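Local atomic coordinates of DNMT2 (Spodoptera frugiperda, PDB entry 4H0N), a protein that probably methylates cytosine 38 in the anticodon loop of tRNA(Asp) with S-adenosyl-L-methionine as donor, and can act as a DNA cytosine-5 methyltransferase. Residues Pro77-Phe82 with Glu118-Phe123; Asn97-Leu102 with Ser126-Leu131; Tyr114-Asn119 with Lys322-Leu327; Leu147-Thr152 with Pro156-Arg161. The protein carries 3 engineered substitutions. All blocks are in the same frame, centred on the assembly; numbering follows the deposited sequence.

Interaction 1 (Pro77-Phe82 with Glu118-Phe123)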
# COMPACT_ATOMS: atom_id res chain seq x y z
N PRO A 77 3.45 -5.78 -7.47
CA PRO A 77 4.80 -5.60 -8.00
C PRO A 77 5.24 -4.14 -7.97
O PRO A 77 4.51 -3.27 -8.43
CB PRO A 77 4.68 -6.10 -9.44
CG PRO A 77 3.24 -5.95 -9.78
CD PRO A 77 2.50 -6.22 -8.51
N PRO A 78 6.44 -3.88 -7.43
CA PRO A 78 6.97 -2.53 -7.26
C PRO A 78 7.37 -1.91 -8.59
O PRO A 78 7.59 -2.63 -9.56
CB PRO A 78 8.22 -2.76 -6.42
CG PRO A 78 8.67 -4.12 -6.82
CD PRO A 78 7.41 -4.90 -7.01
N CYS A 79 7.51 -0.59 -8.63
CA CYS A 79 8.01 0.08 -9.81
C CYS A 79 9.52 0.21 -9.73
O CYS A 79 10.06 1.02 -9.00
CB CYS A 79 7.39 1.46 -9.92
SG CYS A 79 7.29 2.17 -11.55
N GLN A 80 10.19 -0.59 -10.53
CA GLN A 80 11.61 -0.69 -10.54
C GLN A 80 12.01 -0.60 -11.97
O GLN A 80 11.22 -0.88 -12.84
CB GLN A 80 12.03 -2.02 -9.99
CG GLN A 80 11.90 -2.10 -8.50
CD GLN A 80 12.51 -3.35 -7.96
OE1 GLN A 80 12.09 -4.43 -8.30
NE2 GLN A 80 13.48 -3.21 -7.09
N PRO A 81 13.23 -0.16 -12.20
CA PRO A 81 13.74 0.06 -13.55
C PRO A 81 14.05 -1.19 -14.33
O PRO A 81 14.27 -2.24 -13.79
CB PRO A 81 15.03 0.83 -13.30
CG PRO A 81 15.33 0.65 -11.87
CD PRO A 81 14.01 0.58 -11.22
N PHE A 82 14.02 -1.06 -15.64
CA PHE A 82 14.62 -2.01 -16.53
C PHE A 82 15.94 -1.50 -17.09
O PHE A 82 16.78 -2.27 -17.44
CB PHE A 82 13.66 -2.32 -17.67
CG PHE A 82 12.28 -2.62 -17.21
CD1 PHE A 82 11.88 -3.91 -17.03
CD2 PHE A 82 11.40 -1.61 -16.94
CE1 PHE A 82 10.62 -4.20 -16.60
CE2 PHE A 82 10.13 -1.88 -16.50
CZ PHE A 82 9.74 -3.19 -16.33
N GLU A 118 -2.37 -4.86 -7.37
CA GLU A 118 -2.25 -3.43 -7.09
C GLU A 118 -1.02 -2.86 -7.80
O GLU A 118 -0.02 -3.55 -7.98
CB GLU A 118 -2.15 -3.16 -5.58
CG GLU A 118 -2.02 -1.68 -5.23
CD GLU A 118 -1.59 -1.44 -3.80
OE1 GLU A 118 -2.28 -1.93 -2.88
OE2 GLU A 118 -0.57 -0.75 -3.60
N ASN A 119 -1.09 -1.60 -8.21
CA ASN A 119 0.02 -0.97 -8.89
C ASN A 119 0.05 0.53 -8.63
O ASN A 119 -0.82 1.05 -7.94
CB ASN A 119 -0.06 -1.26 -10.39
CG ASN A 119 1.28 -1.68 -10.97
OD1 ASN A 119 2.25 -0.94 -10.91
ND2 ASN A 119 1.33 -2.89 -11.52
N VAL A 120 1.06 1.23 -9.16
CA VAL A 120 1.16 2.67 -8.93
C VAL A 120 0.20 3.41 -9.83
O VAL A 120 -0.23 2.89 -10.86
CB VAL A 120 2.59 3.20 -9.19
CG1 VAL A 120 3.55 2.71 -8.12
CG2 VAL A 120 3.07 2.83 -10.59
N LYS A 121 -0.13 4.64 -9.44
CA LYS A 121 -0.89 5.52 -10.30
C LYS A 121 -0.06 5.74 -11.56
O LYS A 121 1.13 6.02 -11.48
CB LYS A 121 -1.13 6.86 -9.60
CG LYS A 121 -2.38 7.60 -10.07
CD LYS A 121 -2.22 8.17 -11.47
CE LYS A 121 -3.56 8.40 -12.14
NZ LYS A 121 -3.41 8.56 -13.62
N GLY A 122 -0.69 5.60 -12.72
CA GLY A 122 -0.01 5.86 -13.97
C GLY A 122 0.39 4.59 -14.68
O GLY A 122 0.78 4.61 -15.85
N PHE A 123 0.28 3.47 -13.97
CA PHE A 123 0.51 2.17 -14.58
C PHE A 123 -0.41 2.02 -15.78
O PHE A 123 0.01 1.54 -16.83
CB PHE A 123 0.27 1.03 -13.60
CG PHE A 123 0.50 -0.33 -14.20
CD1 PHE A 123 1.77 -0.74 -14.56
CD2 PHE A 123 -0.56 -1.19 -14.41
CE1 PHE A 123 1.99 -1.99 -15.11
CE2 PHE A 123 -0.34 -2.45 -14.96
CZ PHE A 123 0.94 -2.84 -15.31
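Pro77 lies against the backbone and amide of the strand end through two ring atoms: its CD is 3.7 Å from Glu118 O, and its CG reaches Asn119 ND2 at 4.0 Å. The proline ring and the asparagine side chain cross at about a right angle, and a compact, rigid ring suits this buried position beside a carbonyl. Farther along, Cys79 meets Val120 in a loose apolar contact, SG to CG2 at 4.4 Å; with SG roughly anti to the backbone N (chi1 -155°) the sulfur is carried to the valine side. No hydrogen bond joins the two segments. They carry two signature motifs of the C5-cytosine methyltransferases: the Pro-Cys-Gln loop, motif IV, with Cys79 the probable active-site residue, and Glu-Asn-Val, motif VI, at Glu118-Val120. The polar bonds lie within the second segment, 118-123. Asn119 OD1 accepts Val120 N at 3.0 Å from within the carbonyl plane, folding the amide back on its own chain, and a type II turn from Val120 to Phe123 follows, closed by Phe123 N to Val120 O. The turn brings the Phe123 ring under the amide, with Asn119 ND2 3.5 Å above the plane, over the ring centre. Replacing Asn119 by leucine would probably leave Val120 N without its side-chain acceptor and the Phe123 face without the N-H group above it.

Interaction 2 (Asn97-Leu102 with Ser126-Leu131). With SAH (S-adenosyl-L-homocysteine), chain E.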
# COMPACT_ATOMS: atom_id res chain seq x y z
N ASN A 97 13.05 -4.75 -12.37
CA ASN A 97 11.65 -5.13 -12.47
C ASN A 97 11.48 -6.60 -12.85
O ASN A 97 12.12 -7.10 -13.77
CB ASN A 97 10.92 -4.21 -13.44
CG ASN A 97 9.52 -3.88 -12.96
OD1 ASN A 97 8.90 -4.66 -12.24
ND2 ASN A 97 9.03 -2.72 -13.36
N SER A 98 10.60 -7.27 -12.12
CA SER A 98 10.43 -8.71 -12.22
C SER A 98 9.10 -9.05 -12.88
O SER A 98 8.85 -10.20 -13.21
CB SER A 98 10.50 -9.32 -10.83
OG SER A 98 11.28 -8.49 -9.96
N PHE A 99 8.27 -8.03 -13.06
CA PHE A 99 6.88 -8.22 -13.50
C PHE A 99 6.76 -8.83 -14.89
O PHE A 99 5.83 -9.61 -15.16
CB PHE A 99 6.13 -6.89 -13.44
CG PHE A 99 4.64 -7.05 -13.52
CD1 PHE A 99 3.97 -7.86 -12.62
CD2 PHE A 99 3.90 -6.37 -14.48
CE1 PHE A 99 2.59 -8.02 -12.69
CE2 PHE A 99 2.53 -6.52 -14.56
CZ PHE A 99 1.87 -7.34 -13.66
N LEU A 100 7.67 -8.47 -15.78
CA LEU A 100 7.68 -9.00 -17.14
C LEU A 100 7.74 -10.53 -17.16
O LEU A 100 7.21 -11.16 -18.07
CB LEU A 100 8.85 -8.43 -17.94
CG LEU A 100 8.63 -7.04 -18.54
CD1 LEU A 100 9.72 -6.73 -19.55
CD2 LEU A 100 7.25 -6.94 -19.18
N TYR A 101 8.38 -11.10 -16.14
CA TYR A 101 8.47 -12.55 -16.02
C TYR A 101 7.09 -13.17 -15.79
O TYR A 101 6.80 -14.25 -16.31
CB TYR A 101 9.40 -12.93 -14.88
CG TYR A 101 9.45 -14.41 -14.63
CD1 TYR A 101 8.82 -14.97 -13.52
CD2 TYR A 101 10.10 -15.26 -15.51
CE1 TYR A 101 8.86 -16.33 -13.29
CE2 TYR A 101 10.15 -16.63 -15.29
CZ TYR A 101 9.53 -17.16 -14.18
OH TYR A 101 9.57 -18.51 -13.96
N LEU A 102 6.26 -12.49 -15.01
CA LEU A 102 4.91 -12.99 -14.72
C LEU A 102 4.05 -13.01 -15.97
O LEU A 102 3.44 -14.03 -16.29
CB LEU A 102 4.25 -12.15 -13.63
CG LEU A 102 4.93 -12.22 -12.26
CD1 LEU A 102 4.10 -11.49 -11.21
CD2 LEU A 102 5.20 -13.66 -11.84
N SER A 126 1.04 2.92 -18.92
CA SER A 126 2.33 2.32 -19.21
C SER A 126 2.29 1.28 -20.33
O SER A 126 1.24 0.67 -20.57
CB SER A 126 2.87 1.65 -17.96
OG SER A 126 2.94 0.25 -18.16
N THR A 127 3.43 1.05 -20.98
CA THR A 127 3.53 0.01 -22.00
C THR A 127 3.38 -1.37 -21.37
O THR A 127 2.87 -2.29 -22.00
CB THR A 127 4.88 0.04 -22.73
OG1 THR A 127 5.94 0.21 -21.77
CG2 THR A 127 4.92 1.16 -23.74
N VAL A 128 3.83 -1.49 -20.13
CA VAL A 128 3.72 -2.74 -19.40
C VAL A 128 2.26 -3.12 -19.20
O VAL A 128 1.87 -4.27 -19.40
CB VAL A 128 4.41 -2.65 -18.03
CG1 VAL A 128 4.14 -3.92 -17.23
CG2 VAL A 128 5.90 -2.41 -18.20
N ARG A 129 1.45 -2.14 -18.81
CA ARG A 129 0.03 -2.37 -18.61
C ARG A 129 -0.62 -2.87 -19.89
O ARG A 129 -1.37 -3.84 -19.86
CB ARG A 129 -0.66 -1.11 -18.10
CG ARG A 129 -2.17 -1.21 -17.98
CD ARG A 129 -2.85 -0.50 -19.13
NE ARG A 129 -4.25 -0.90 -19.27
CZ ARG A 129 -4.95 -0.80 -20.40
NH1 ARG A 129 -4.38 -0.30 -21.49
NH2 ARG A 129 -6.21 -1.20 -20.44
N ASN A 130 -0.32 -2.21 -21.00
CA ASN A 130 -0.89 -2.62 -22.29
C ASN A 130 -0.53 -4.06 -22.63
O ASN A 130 -1.35 -4.80 -23.17
CB ASN A 130 -0.46 -1.68 -23.41
CG ASN A 130 -1.06 -0.29 -23.26
OD1 ASN A 130 -1.98 -0.08 -22.47
ND2 ASN A 130 -0.54 0.66 -24.03
N LEU A 131 0.69 -4.46 -22.31
CA LEU A 131 1.14 -5.82 -22.56
C LEU A 131 0.44 -6.76 -21.62
O LEU A 131 -0.01 -7.84 -22.02
CB LEU A 131 2.64 -5.94 -22.34
CG LEU A 131 3.23 -7.25 -22.84
CD1 LEU A 131 3.25 -7.24 -24.36
CD2 LEU A 131 4.63 -7.48 -22.29
N SAH E . 2.05 -5.30 -0.78
CA SAH E . 3.17 -5.63 0.09
CB SAH E . 4.52 -5.15 -0.46
CG SAH E . 4.53 -4.39 -1.78
SD SAH E . 6.04 -3.41 -1.96
C SAH E . 2.94 -5.15 1.53
O SAH E . 3.87 -4.71 2.22
OXT SAH E . 1.83 -5.19 2.05
C5' SAH E . 6.85 -4.66 -2.99
C4' SAH E . 7.73 -5.64 -2.22
O4' SAH E . 8.09 -6.71 -3.08
C3' SAH E . 9.03 -5.04 -1.71
O3' SAH E . 9.00 -4.98 -0.30
C2' SAH E . 10.14 -5.98 -2.18
O2' SAH E . 10.90 -6.45 -1.09
C1' SAH E . 9.41 -7.14 -2.83
N9 SAH E . 10.06 -7.56 -4.09
C8 SAH E . 10.59 -6.74 -5.06
N7 SAH E . 11.08 -7.51 -6.05
C5 SAH E . 10.89 -8.81 -5.74
C6 SAH E . 11.20 -10.00 -6.39
N6 SAH E . 11.81 -9.97 -7.57
N1 SAH E . 10.86 -11.20 -5.81
C2 SAH E . 10.23 -11.23 -4.58
N3 SAH E . 9.92 -10.05 -3.94
C4 SAH E . 10.25 -8.86 -4.50
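Phe99 presents the edge of its ring to Val128: CG1 of the valine lies in the ring plane, 3.7 Å from Phe99 CD2 and slightly farther from CE2. The CB atoms of both residues point at the opposite helix, and Phe99 CG (chi1 -165°) and Val128 CG1 (chi1 174°) both stand anti to their backbone N. A branched valine suits the site because one methyl can abut the ring edge close to the helix backbone. Nearer the solvent, Leu100, next to Phe99, and Leu131, about one turn beyond Val128, cross at about a right angle and meet methyl to methyl, CD2 to CD2 at 4.1 Å. The contact joins the first turns of helices 99-105 and 127-138, which pack side by side on one face of the Rossmann-like sheet. Helix 99-105 lies on the beta-alpha-beta crossover from strand 72-75 to its parallel neighbour 114-119, and Phe99 also rests on Met75 and Pro77. Ser126 is the N-cap of the second helix, its OG accepting Arg129 N at 2.9 Å; a short hydroxyl side chain can fold back to reach that N-H. Arg129 in turn forms a salt bridge with Glu145 through NE. Just ahead of the first helix, Ser98 OG takes a weak hydrogen bond of 2.9 Å from N6 of S-adenosyl-L-homocysteine, at the adenine end of the cofactor product.

Interaction 3 (Tyr114-Asn119 with Lys322-Leu327)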
# COMPACT_ATOMS: atom_id res chain seq x y z
N TYR A 114 -8.10 -16.69 -10.47
CA TYR A 114 -8.35 -15.32 -10.06
C TYR A 114 -7.04 -14.58 -9.82
O TYR A 114 -6.15 -15.08 -9.14
CB TYR A 114 -9.18 -15.30 -8.79
CG TYR A 114 -10.39 -16.20 -8.82
CD1 TYR A 114 -10.32 -17.51 -8.36
CD2 TYR A 114 -11.62 -15.74 -9.30
CE1 TYR A 114 -11.43 -18.34 -8.37
CE2 TYR A 114 -12.73 -16.57 -9.33
CZ TYR A 114 -12.63 -17.86 -8.86
OH TYR A 114 -13.74 -18.69 -8.89
N ILE A 115 -6.93 -13.39 -10.38
CA ILE A 115 -5.75 -12.56 -10.17
C ILE A 115 -6.19 -11.19 -9.69
O ILE A 115 -7.10 -10.60 -10.25
CB ILE A 115 -4.95 -12.38 -11.48
CG1 ILE A 115 -4.45 -13.72 -12.00
CG2 ILE A 115 -3.78 -11.45 -11.27
CD1 ILE A 115 -3.71 -13.62 -13.33
N LEU A 116 -5.55 -10.70 -8.62
CA LEU A 116 -5.72 -9.32 -8.20
C LEU A 116 -4.37 -8.65 -8.08
O LEU A 116 -3.50 -9.12 -7.35
CB LEU A 116 -6.47 -9.22 -6.86
CG LEU A 116 -6.86 -7.81 -6.39
CD1 LEU A 116 -8.15 -7.89 -5.58
CD2 LEU A 116 -5.76 -7.14 -5.57
N MET A 117 -4.19 -7.54 -8.79
CA MET A 117 -2.94 -6.79 -8.71
C MET A 117 -3.16 -5.33 -8.32
O MET A 117 -4.03 -4.66 -8.88
CB MET A 117 -2.20 -6.86 -10.04
CG MET A 117 -1.01 -5.92 -10.13
SD MET A 117 -0.50 -5.55 -11.82
CE MET A 117 -2.09 -5.30 -12.60
N GLU A 118 -2.37 -4.86 -7.37
CA GLU A 118 -2.25 -3.43 -7.09
C GLU A 118 -1.02 -2.86 -7.80
O GLU A 118 -0.02 -3.55 -7.98
CB GLU A 118 -2.15 -3.16 -5.58
CG GLU A 118 -2.02 -1.68 -5.23
CD GLU A 118 -1.59 -1.44 -3.80
OE1 GLU A 118 -2.28 -1.93 -2.88
OE2 GLU A 118 -0.57 -0.75 -3.60
N ASN A 119 -1.09 -1.60 -8.21
CA ASN A 119 0.02 -0.97 -8.89
C ASN A 119 0.05 0.53 -8.63
O ASN A 119 -0.82 1.05 -7.94
CB ASN A 119 -0.06 -1.26 -10.39
CG ASN A 119 1.28 -1.68 -10.97
OD1 ASN A 119 2.25 -0.94 -10.91
ND2 ASN A 119 1.33 -2.89 -11.52
N LYS A 322 -8.47 -2.40 3.48
CA LYS A 322 -9.91 -2.28 3.23
C LYS A 322 -10.27 -2.29 1.75
O LYS A 322 -11.18 -3.00 1.32
CB LYS A 322 -10.47 -1.03 3.90
CG LYS A 322 -11.88 -0.68 3.49
CD LYS A 322 -12.75 -0.48 4.71
CE LYS A 322 -13.92 0.43 4.38
NZ LYS A 322 -15.02 0.34 5.39
N VAL A 323 -9.56 -1.48 0.96
CA VAL A 323 -9.83 -1.40 -0.47
C VAL A 323 -9.69 -2.76 -1.15
O VAL A 323 -10.52 -3.14 -1.98
CB VAL A 323 -8.91 -0.37 -1.15
CG1 VAL A 323 -9.16 -0.33 -2.65
CG2 VAL A 323 -9.12 1.01 -0.54
N ILE A 324 -8.65 -3.51 -0.79
CA ILE A 324 -8.40 -4.80 -1.42
C ILE A 324 -9.46 -5.83 -1.02
O ILE A 324 -9.90 -6.63 -1.85
CB ILE A 324 -7.00 -5.33 -1.08
CG1 ILE A 324 -5.94 -4.42 -1.69
CG2 ILE A 324 -6.80 -6.75 -1.58
CD1 ILE A 324 -4.57 -4.88 -1.45
N SER A 325 -9.87 -5.77 0.24
CA SER A 325 -10.94 -6.62 0.72
C SER A 325 -12.21 -6.38 -0.10
O SER A 325 -12.91 -7.33 -0.48
CB SER A 325 -11.19 -6.35 2.20
OG SER A 325 -12.08 -7.30 2.76
N GLU A 326 -12.49 -5.12 -0.39
CA GLU A 326 -13.65 -4.78 -1.21
C GLU A 326 -13.54 -5.25 -2.66
O GLU A 326 -14.54 -5.63 -3.26
CB GLU A 326 -13.95 -3.28 -1.15
CG GLU A 326 -14.44 -2.82 0.21
CD GLU A 326 -15.69 -3.57 0.67
OE1 GLU A 326 -16.66 -3.66 -0.12
OE2 GLU A 326 -15.69 -4.08 1.81
N LEU A 327 -12.33 -5.23 -3.22
CA LEU A 327 -12.11 -5.70 -4.58
C LEU A 327 -12.16 -7.22 -4.63
O LEU A 327 -12.67 -7.80 -5.60
CB LEU A 327 -10.78 -5.20 -5.13
CG LEU A 327 -10.64 -3.70 -5.43
CD1 LEU A 327 -9.20 -3.36 -5.73
CD2 LEU A 327 -11.53 -3.30 -6.59
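Leu327 N donates to Val323 O at 3.0 Å, a bond of the helix turn from which Leu327 faces Leu116 of the neighbouring strand. Here the C-terminal helix 321-332 covers strand 114-119, an inner strand of the Rossmann-like methyltransferase sheet. The axes of the two short segments are 10.3 Å apart and run nearly antiparallel, at 151°. Leu116 carries most of the contact. Its CG is anti to the backbone N (chi1 -173°), which brings the forked end to the helix. There CD1 meets Leu327 CB at 3.8 Å, and CD2 comes within 4.1 Å of Ile324 CG2. A leucine suits the place because its two methyls can touch successive turns of the helix, while the beta-branched isoleucine offers CG2 close to the backbone and sends CD1 farther along. Ile324 also rests on Met16 and Ala19 of helix 15-23, so the two helices share this face. On the reverse face of the strand, Asn119 ND2 makes a weak hydrogen bond to Met117 SD. Glu118 has a weak, long ion pair with Arg161 through OE2, and its OE1 lies 4.0 Å from Ile324 CD1.

Interaction 4 (Leu147-Thr152 with Pro156-Arg161)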
# COMPACT_ATOMS: atom_id res chain seq x y z
N LEU A 147 -9.09 2.75 -10.55
CA LEU A 147 -8.22 3.75 -9.96
C LEU A 147 -8.89 4.24 -8.68
O LEU A 147 -9.74 5.14 -8.71
CB LEU A 147 -7.95 4.90 -10.92
CG LEU A 147 -6.82 4.72 -11.94
CD1 LEU A 147 -6.76 5.90 -12.90
CD2 LEU A 147 -5.47 4.54 -11.24
N LEU A 148 -8.53 3.62 -7.57
CA LEU A 148 -9.21 3.85 -6.31
C LEU A 148 -8.35 4.54 -5.27
O LEU A 148 -7.13 4.32 -5.18
CB LEU A 148 -9.70 2.54 -5.72
CG LEU A 148 -10.72 1.81 -6.58
CD1 LEU A 148 -11.14 0.53 -5.90
CD2 LEU A 148 -11.92 2.71 -6.84
N CYS A 149 -9.01 5.37 -4.49
CA CYS A 149 -8.44 6.01 -3.33
C CYS A 149 -9.26 5.51 -2.15
O CYS A 149 -10.46 5.29 -2.29
CB CYS A 149 -8.58 7.52 -3.48
SG CYS A 149 -7.65 8.46 -2.29
N PRO A 150 -8.61 5.30 -0.99
CA PRO A 150 -9.32 4.87 0.21
C PRO A 150 -10.34 5.91 0.70
O PRO A 150 -11.22 5.58 1.48
CB PRO A 150 -8.20 4.73 1.25
CG PRO A 150 -6.99 4.51 0.47
CD PRO A 150 -7.15 5.30 -0.79
N SER A 151 -10.21 7.16 0.25
CA SER A 151 -11.11 8.22 0.67
C SER A 151 -12.52 8.02 0.12
O SER A 151 -13.47 8.63 0.61
CB SER A 151 -10.57 9.59 0.27
OG SER A 151 -10.19 9.63 -1.09
N THR A 152 -12.66 7.17 -0.89
CA THR A 152 -13.99 6.87 -1.42
C THR A 152 -14.56 5.64 -0.72
O THR A 152 -15.77 5.43 -0.71
CB THR A 152 -13.99 6.68 -2.95
OG1 THR A 152 -13.50 5.37 -3.28
CG2 THR A 152 -13.14 7.75 -3.63
N PRO A 156 -10.23 7.89 5.85
CA PRO A 156 -9.68 9.25 5.80
C PRO A 156 -8.21 9.27 5.42
O PRO A 156 -7.36 9.60 6.24
CB PRO A 156 -9.85 9.74 7.24
CG PRO A 156 -9.79 8.51 8.06
CD PRO A 156 -10.41 7.41 7.23
N ASN A 157 -7.92 8.92 4.17
CA ASN A 157 -6.55 8.89 3.68
C ASN A 157 -6.51 8.82 2.16
O ASN A 157 -7.34 8.14 1.54
CB ASN A 157 -5.78 7.72 4.29
CG ASN A 157 -4.35 7.63 3.79
OD1 ASN A 157 -4.01 6.74 3.01
ND2 ASN A 157 -3.51 8.55 4.24
N SER A 158 -5.56 9.53 1.56
CA SER A 158 -5.34 9.47 0.12
C SER A 158 -4.29 8.42 -0.20
O SER A 158 -3.25 8.35 0.44
CB SER A 158 -4.91 10.83 -0.42
OG SER A 158 -5.98 11.76 -0.37
N ARG A 159 -4.58 7.60 -1.20
CA ARG A 159 -3.65 6.58 -1.64
C ARG A 159 -4.14 6.06 -2.98
O ARG A 159 -4.56 4.91 -3.11
CB ARG A 159 -3.56 5.45 -0.61
CG ARG A 159 -2.30 4.60 -0.73
CD ARG A 159 -2.18 3.64 0.44
NE ARG A 159 -1.08 2.71 0.29
CZ ARG A 159 0.18 2.96 0.66
NH1 ARG A 159 0.50 4.13 1.20
NH2 ARG A 159 1.11 2.04 0.49
N LEU A 160 -4.09 6.95 -3.96
CA LEU A 160 -4.51 6.65 -5.31
C LEU A 160 -3.64 5.54 -5.90
O LEU A 160 -2.42 5.67 -6.00
CB LEU A 160 -4.44 7.91 -6.16
CG LEU A 160 -5.05 7.85 -7.56
CD1 LEU A 160 -6.47 7.28 -7.52
CD2 LEU A 160 -5.05 9.24 -8.18
N ARG A 161 -4.28 4.43 -6.26
CA ARG A 161 -3.59 3.26 -6.79
C ARG A 161 -4.36 2.64 -7.96
O ARG A 161 -5.58 2.79 -8.07
CB ARG A 161 -3.42 2.21 -5.70
CG ARG A 161 -2.51 2.62 -4.57
CD ARG A 161 -1.12 2.88 -5.09
NE ARG A 161 -0.10 2.75 -4.05
CZ ARG A 161 0.36 3.77 -3.33
NH1 ARG A 161 -0.12 4.99 -3.52
NH2 ARG A 161 1.29 3.56 -2.41
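Arg159 begins its path against Pro150: its CB is 3.6 Å from the proline CD and only slightly farther from CG, the two side chains meeting at an oblique angle. With CG anti to the backbone N (chi1 -160°) the chain then runs extended to NE and leaves the other segment. On the way CG lies 3.5 Å above the guanidinium plane of Arg161, toward its rim. At the tip, the Arg159 guanidinium has Arg161 NH2 over the centre of one face, while Arg159 NH2 donates to Ser318 O. Arginine suits this place because its CB packs on the proline while the long chain carries the flat head away to that carbonyl. The backbones are held by a hydrogen-bonded antiparallel pair, Leu148 N to Arg161 O at 3.1 Å and Arg161 N to Leu148 O at 3.0 Å. Past this pair a sulfur continues the link: Cys149 SG accepts Arg159 N at 3.4 Å in a fairly straight bond (162°) and also lies 3.5 Å from Ser158 CA. With an alanine at Cys149, Arg159 N is likely to lose its acceptor, and a gap would open beside Ser158. The segments form the start of the antiparallel pairing of strands 141-148 and 161-168 at the sheet edge, and Arg159 and Arg161 match the Arg-X-Arg pair of motif VIII in C5-cytosine methyltransferases, the Arg159 side chain being about 7 Å from the bound S-adenosyl-L-homocysteine.

Interactions 1 and 3 share Glu118 and Asn119: the end of strand 114-119 meets the loop of the probable catalytic cysteine in the first, while the strand's Leu116 side is covered by the C-terminal helix in the second. Interaction 3 is wholly buried and almost purely apolar; interaction 1 is buried at Pro77 but opens toward solvent at Cys79. Interaction 2, helix against helix, is partly exposed and sits beside interaction 1, where Pro81 O and Asn97 N probably bond. Interaction 4, partly buried, alone of the four is joined by hydrogen bonds across its segments, as suits paired strands. It meets interactions 1 and 3 through the weak Glu118-Arg161 ion pair, and Leu148 packs on Val323 and Leu327.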